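PDB 5UL3: 4'-phospho-dehydrooxetanocin synthase from Bacillus megaterium, which catalyses the cobalamin- and S-adenosylmethionine-dependent oxidative ring contraction of dAMP to an oxetane aldehyde, a step in the biosynthesis of the nucleoside analogue oxetanocin A. Local coordinates for residues A397-T409 with T450-V462. Numbering follows the deposited sequence.
Sequences AARADSVYEPKRT and TTSEQNIIALRLV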
# COMPACT_ATOMS: atom_id res chain seq x y z
N ALA A 397 -3.61 6.14 -5.96
CA ALA A 397 -5.01 6.17 -5.56
C ALA A 397 -5.49 7.61 -5.40
O ALA A 397 -4.71 8.50 -5.09
CB ALA A 397 -5.23 5.42 -4.24
N ALA A 398 -6.79 7.81 -5.60
CA ALA A 398 -7.35 9.16 -5.48
C ALA A 398 -8.83 9.09 -5.16
O ALA A 398 -9.51 8.12 -5.52
CB ALA A 398 -7.15 9.97 -6.77
N ARG A 399 -9.34 10.14 -4.49
CA ARG A 399 -10.78 10.27 -4.29
C ARG A 399 -11.45 10.79 -5.56
O ARG A 399 -10.84 11.52 -6.34
CB ARG A 399 -11.11 11.27 -3.16
CG ARG A 399 -10.23 11.24 -1.95
CD ARG A 399 -10.82 12.12 -0.82
NE ARG A 399 -11.10 13.50 -1.19
CZ ARG A 399 -10.24 14.50 -1.04
NH1 ARG A 399 -10.58 15.74 -1.39
NH2 ARG A 399 -9.03 14.27 -0.54
N ALA A 400 -12.73 10.45 -5.72
CA ALA A 400 -13.48 10.97 -6.86
C ALA A 400 -13.46 12.49 -6.89
O ALA A 400 -13.35 13.09 -7.97
CB ALA A 400 -14.91 10.46 -6.84
N ASP A 401 -13.54 13.15 -5.72
CA ASP A 401 -13.55 14.61 -5.73
C ASP A 401 -12.16 15.22 -5.90
O ASP A 401 -12.04 16.45 -5.91
CB ASP A 401 -14.24 15.16 -4.47
CG ASP A 401 -13.73 14.54 -3.17
OD1 ASP A 401 -13.72 13.30 -3.05
OD2 ASP A 401 -13.40 15.31 -2.25
N SER A 402 -11.11 14.40 -6.02
CA SER A 402 -9.85 14.92 -6.52
C SER A 402 -9.86 15.05 -8.03
O SER A 402 -8.91 15.60 -8.60
CB SER A 402 -8.68 14.02 -6.10
OG SER A 402 -8.53 13.98 -4.69
N VAL A 403 -10.89 14.54 -8.69
CA VAL A 403 -11.06 14.69 -10.14
C VAL A 403 -12.08 15.78 -10.45
O VAL A 403 -11.81 16.69 -11.23
CB VAL A 403 -11.51 13.35 -10.77
CG1 VAL A 403 -11.51 13.46 -12.30
CG2 VAL A 403 -10.61 12.20 -10.31
N TYR A 404 -13.26 15.67 -9.84
CA TYR A 404 -14.40 16.52 -10.15
C TYR A 404 -15.11 16.91 -8.86
O TYR A 404 -15.50 16.05 -8.07
CB TYR A 404 -15.37 15.77 -11.08
CG TYR A 404 -16.73 16.41 -11.25
CD1 TYR A 404 -16.86 17.69 -11.79
CD2 TYR A 404 -17.89 15.72 -10.88
CE1 TYR A 404 -18.12 18.27 -11.95
CE2 TYR A 404 -19.15 16.30 -11.04
CZ TYR A 404 -19.25 17.58 -11.58
OH TYR A 404 -20.49 18.15 -11.75
N GLU A 405 -15.32 18.21 -8.66
CA GLU A 405 -15.95 18.69 -7.43
C GLU A 405 -16.82 19.87 -7.80
O GLU A 405 -16.32 21.00 -7.92
CB GLU A 405 -14.93 19.09 -6.36
CG GLU A 405 -15.61 19.70 -5.11
CD GLU A 405 -16.71 18.81 -4.56
OE1 GLU A 405 -16.39 17.87 -3.80
OE2 GLU A 405 -17.90 19.02 -4.89
N PRO A 406 -18.12 19.64 -8.01
CA PRO A 406 -19.01 20.75 -8.41
C PRO A 406 -19.19 21.81 -7.33
O PRO A 406 -19.68 22.90 -7.65
CB PRO A 406 -20.32 20.03 -8.73
CG PRO A 406 -20.27 18.78 -7.88
CD PRO A 406 -18.83 18.36 -7.92
N LYS A 407 -18.79 21.54 -6.09
CA LYS A 407 -18.77 22.61 -5.10
C LYS A 407 -17.63 23.58 -5.30
O LYS A 407 -17.60 24.62 -4.64
CB LYS A 407 -18.72 22.02 -3.68
CG LYS A 407 -19.94 21.18 -3.36
CD LYS A 407 -20.02 20.87 -1.88
CE LYS A 407 -21.17 19.93 -1.57
NZ LYS A 407 -21.19 19.58 -0.12
N ARG A 408 -16.70 23.28 -6.20
CA ARG A 408 -15.63 24.20 -6.55
C ARG A 408 -15.91 24.82 -7.91
O ARG A 408 -16.77 24.35 -8.66
CB ARG A 408 -14.27 23.48 -6.51
CG ARG A 408 -13.94 22.98 -5.09
CD ARG A 408 -12.59 22.29 -5.03
NE ARG A 408 -12.31 21.57 -3.78
CZ ARG A 408 -11.49 22.02 -2.83
NH1 ARG A 408 -11.28 21.30 -1.73
NH2 ARG A 408 -10.89 23.20 -2.98
N THR A 409 -15.19 25.90 -8.22
CA THR A 409 -15.50 26.63 -9.43
C THR A 409 -15.18 25.80 -10.67
O THR A 409 -14.42 24.83 -10.61
CB THR A 409 -14.73 27.95 -9.50
OG1 THR A 409 -13.32 27.67 -9.64
CG2 THR A 409 -14.97 28.78 -8.24
N THR A 450 -19.49 12.60 -1.47
CA THR A 450 -19.73 12.62 -2.91
C THR A 450 -21.16 12.21 -3.23
O THR A 450 -21.90 11.67 -2.39
CB THR A 450 -18.74 11.67 -3.61
OG1 THR A 450 -18.84 10.38 -3.00
CG2 THR A 450 -17.32 12.18 -3.50
N THR A 451 -21.55 12.44 -4.48
CA THR A 451 -22.81 11.91 -4.99
C THR A 451 -22.54 10.85 -6.05
O THR A 451 -21.44 10.76 -6.61
CB THR A 451 -23.69 13.01 -5.61
OG1 THR A 451 -23.06 13.52 -6.78
CG2 THR A 451 -23.92 14.15 -4.63
N SER A 452 -23.58 10.06 -6.32
CA SER A 452 -23.53 9.07 -7.38
C SER A 452 -23.15 9.71 -8.72
O SER A 452 -22.22 9.25 -9.40
CB SER A 452 -24.90 8.38 -7.49
OG SER A 452 -24.81 7.28 -8.36
N GLU A 453 -23.84 10.78 -9.11
CA GLU A 453 -23.54 11.38 -10.41
C GLU A 453 -22.12 11.95 -10.44
O GLU A 453 -21.45 11.89 -11.48
CB GLU A 453 -24.56 12.47 -10.76
CG GLU A 453 -24.55 12.85 -12.24
CD GLU A 453 -25.13 11.76 -13.14
OE1 GLU A 453 -25.93 10.93 -12.65
OE2 GLU A 453 -24.78 11.72 -14.35
N GLN A 454 -21.65 12.51 -9.32
CA GLN A 454 -20.28 13.02 -9.28
C GLN A 454 -19.27 11.91 -9.51
O GLN A 454 -18.25 12.11 -10.18
CB GLN A 454 -20.02 13.68 -7.93
CG GLN A 454 -18.59 14.13 -7.65
CD GLN A 454 -18.50 14.73 -6.25
OE1 GLN A 454 -19.41 14.55 -5.45
NE2 GLN A 454 -17.40 15.42 -5.95
N ASN A 455 -19.54 10.72 -8.97
CA ASN A 455 -18.65 9.59 -9.19
C ASN A 455 -18.61 9.21 -10.67
O ASN A 455 -17.54 8.94 -11.22
CB ASN A 455 -19.09 8.40 -8.34
CG ASN A 455 -18.70 8.56 -6.89
OD1 ASN A 455 -17.63 9.06 -6.58
ND2 ASN A 455 -19.56 8.10 -5.99
N ILE A 456 -19.78 9.16 -11.32
CA ILE A 456 -19.84 8.87 -12.75
C ILE A 456 -18.95 9.84 -13.53
O ILE A 456 -18.14 9.45 -14.37
CB ILE A 456 -21.29 8.93 -13.26
CG1 ILE A 456 -22.12 7.76 -12.70
CG2 ILE A 456 -21.32 8.98 -14.79
CD1 ILE A 456 -21.69 6.38 -13.25
N ILE A 457 -19.09 11.14 -13.24
CA ILE A 457 -18.34 12.13 -14.00
C ILE A 457 -16.84 12.01 -13.75
O ILE A 457 -16.04 12.17 -14.67
CB ILE A 457 -18.86 13.55 -13.69
CG1 ILE A 457 -20.28 13.71 -14.25
CG2 ILE A 457 -17.93 14.61 -14.28
CD1 ILE A 457 -21.05 14.86 -13.64
N ALA A 458 -16.43 11.72 -12.51
CA ALA A 458 -15.01 11.53 -12.24
C ALA A 458 -14.46 10.40 -13.11
O ALA A 458 -13.38 10.52 -13.69
CB ALA A 458 -14.76 11.23 -10.76
N LEU A 459 -15.21 9.30 -13.22
CA LEU A 459 -14.74 8.16 -14.02
C LEU A 459 -14.68 8.51 -15.49
O LEU A 459 -13.76 8.08 -16.21
CB LEU A 459 -15.64 6.95 -13.80
CG LEU A 459 -15.76 6.41 -12.38
CD1 LEU A 459 -16.69 5.18 -12.34
CD2 LEU A 459 -14.38 6.09 -11.80
N ARG A 460 -15.64 9.30 -15.95
CA ARG A 460 -15.66 9.77 -17.33
C ARG A 460 -14.42 10.60 -17.66
O ARG A 460 -13.76 10.39 -18.69
CB ARG A 460 -16.94 10.59 -17.53
CG ARG A 460 -17.35 10.90 -18.95
CD ARG A 460 -18.67 11.70 -18.98
NE ARG A 460 -19.84 10.91 -18.61
CZ ARG A 460 -20.99 11.43 -18.19
NH1 ARG A 460 -21.13 12.75 -18.07
NH2 ARG A 460 -21.99 10.63 -17.88
N LEU A 461 -14.07 11.54 -16.78
CA LEU A 461 -12.93 12.41 -17.02
C LEU A 461 -11.61 11.64 -17.02
O LEU A 461 -10.76 11.83 -17.90
CB LEU A 461 -12.91 13.54 -15.97
CG LEU A 461 -14.09 14.50 -16.07
CD1 LEU A 461 -14.26 15.34 -14.79
CD2 LEU A 461 -13.91 15.43 -17.29
N VAL A 462 -11.41 10.77 -16.02
CA VAL A 462 -10.13 10.06 -15.94
C VAL A 462 -10.00 9.07 -17.09
O VAL A 462 -8.94 8.96 -17.71
CB VAL A 462 -9.97 9.36 -14.58
CG1 VAL A 462 -8.66 8.52 -14.58
CG2 VAL A 462 -9.91 10.42 -13.44
O HOH W 1 -20.00 17.31 -4.30
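The chain leaving strand 393-398 makes a short 3-10 turn and runs against helix 452-464, coming nearest where the CA atoms of Tyr404 and Ala458 lie 5.4 Å apart. Ala458 CB packs against the CB atoms of both Ala400 and Val403, while Val403 CG1 reaches Val462 CG2 at 3.6 Å and also packs on Leu461. CG anti to the backbone N (chi1 167°) carries the Tyr404 ring to Ile457, whose CD1 meets Tyr404 CE2 at 3.5 Å. Ile457 CG2 covers one face in a CH-pi contact, 3.7 Å from the ring centroid, and Pro406 CD lies over the opposite face. Gln454, its chain extended, passes the CD2 side of the ring with its amide plane perpendicular to it. Its NE2 bonds Tyr404 O (2.9 Å, 169° at the hydrogen), the donor in the carbonyl plane and the acceptor near the amide plane. A second, weak bond runs from Gln454 NE2 to Glu405 OE1. Gln454 OE1 turns back to the N-cap, accepting from Thr451 N, while Thr451 OG1 accepts from Gln454 N, a capping box; one water donates to both Gln454 OE1 and Glu405 OE2. Arg399, which touches the iron-sulfur cluster, holds Asp401 OD2 side-on through NE and NH1, and its NH2 makes a salt bridge to Glu364. In this partial TIM barrel the connection from strand 393-398 to helix 410-426 thus rests on helix 452-464: one amide, oriented by bonds at both ends, ties the helix N-terminus to a loop carbonyl beside an apolar seam, while Asp401 and Glu364 would be expected to restrain the cluster-contacting arginine.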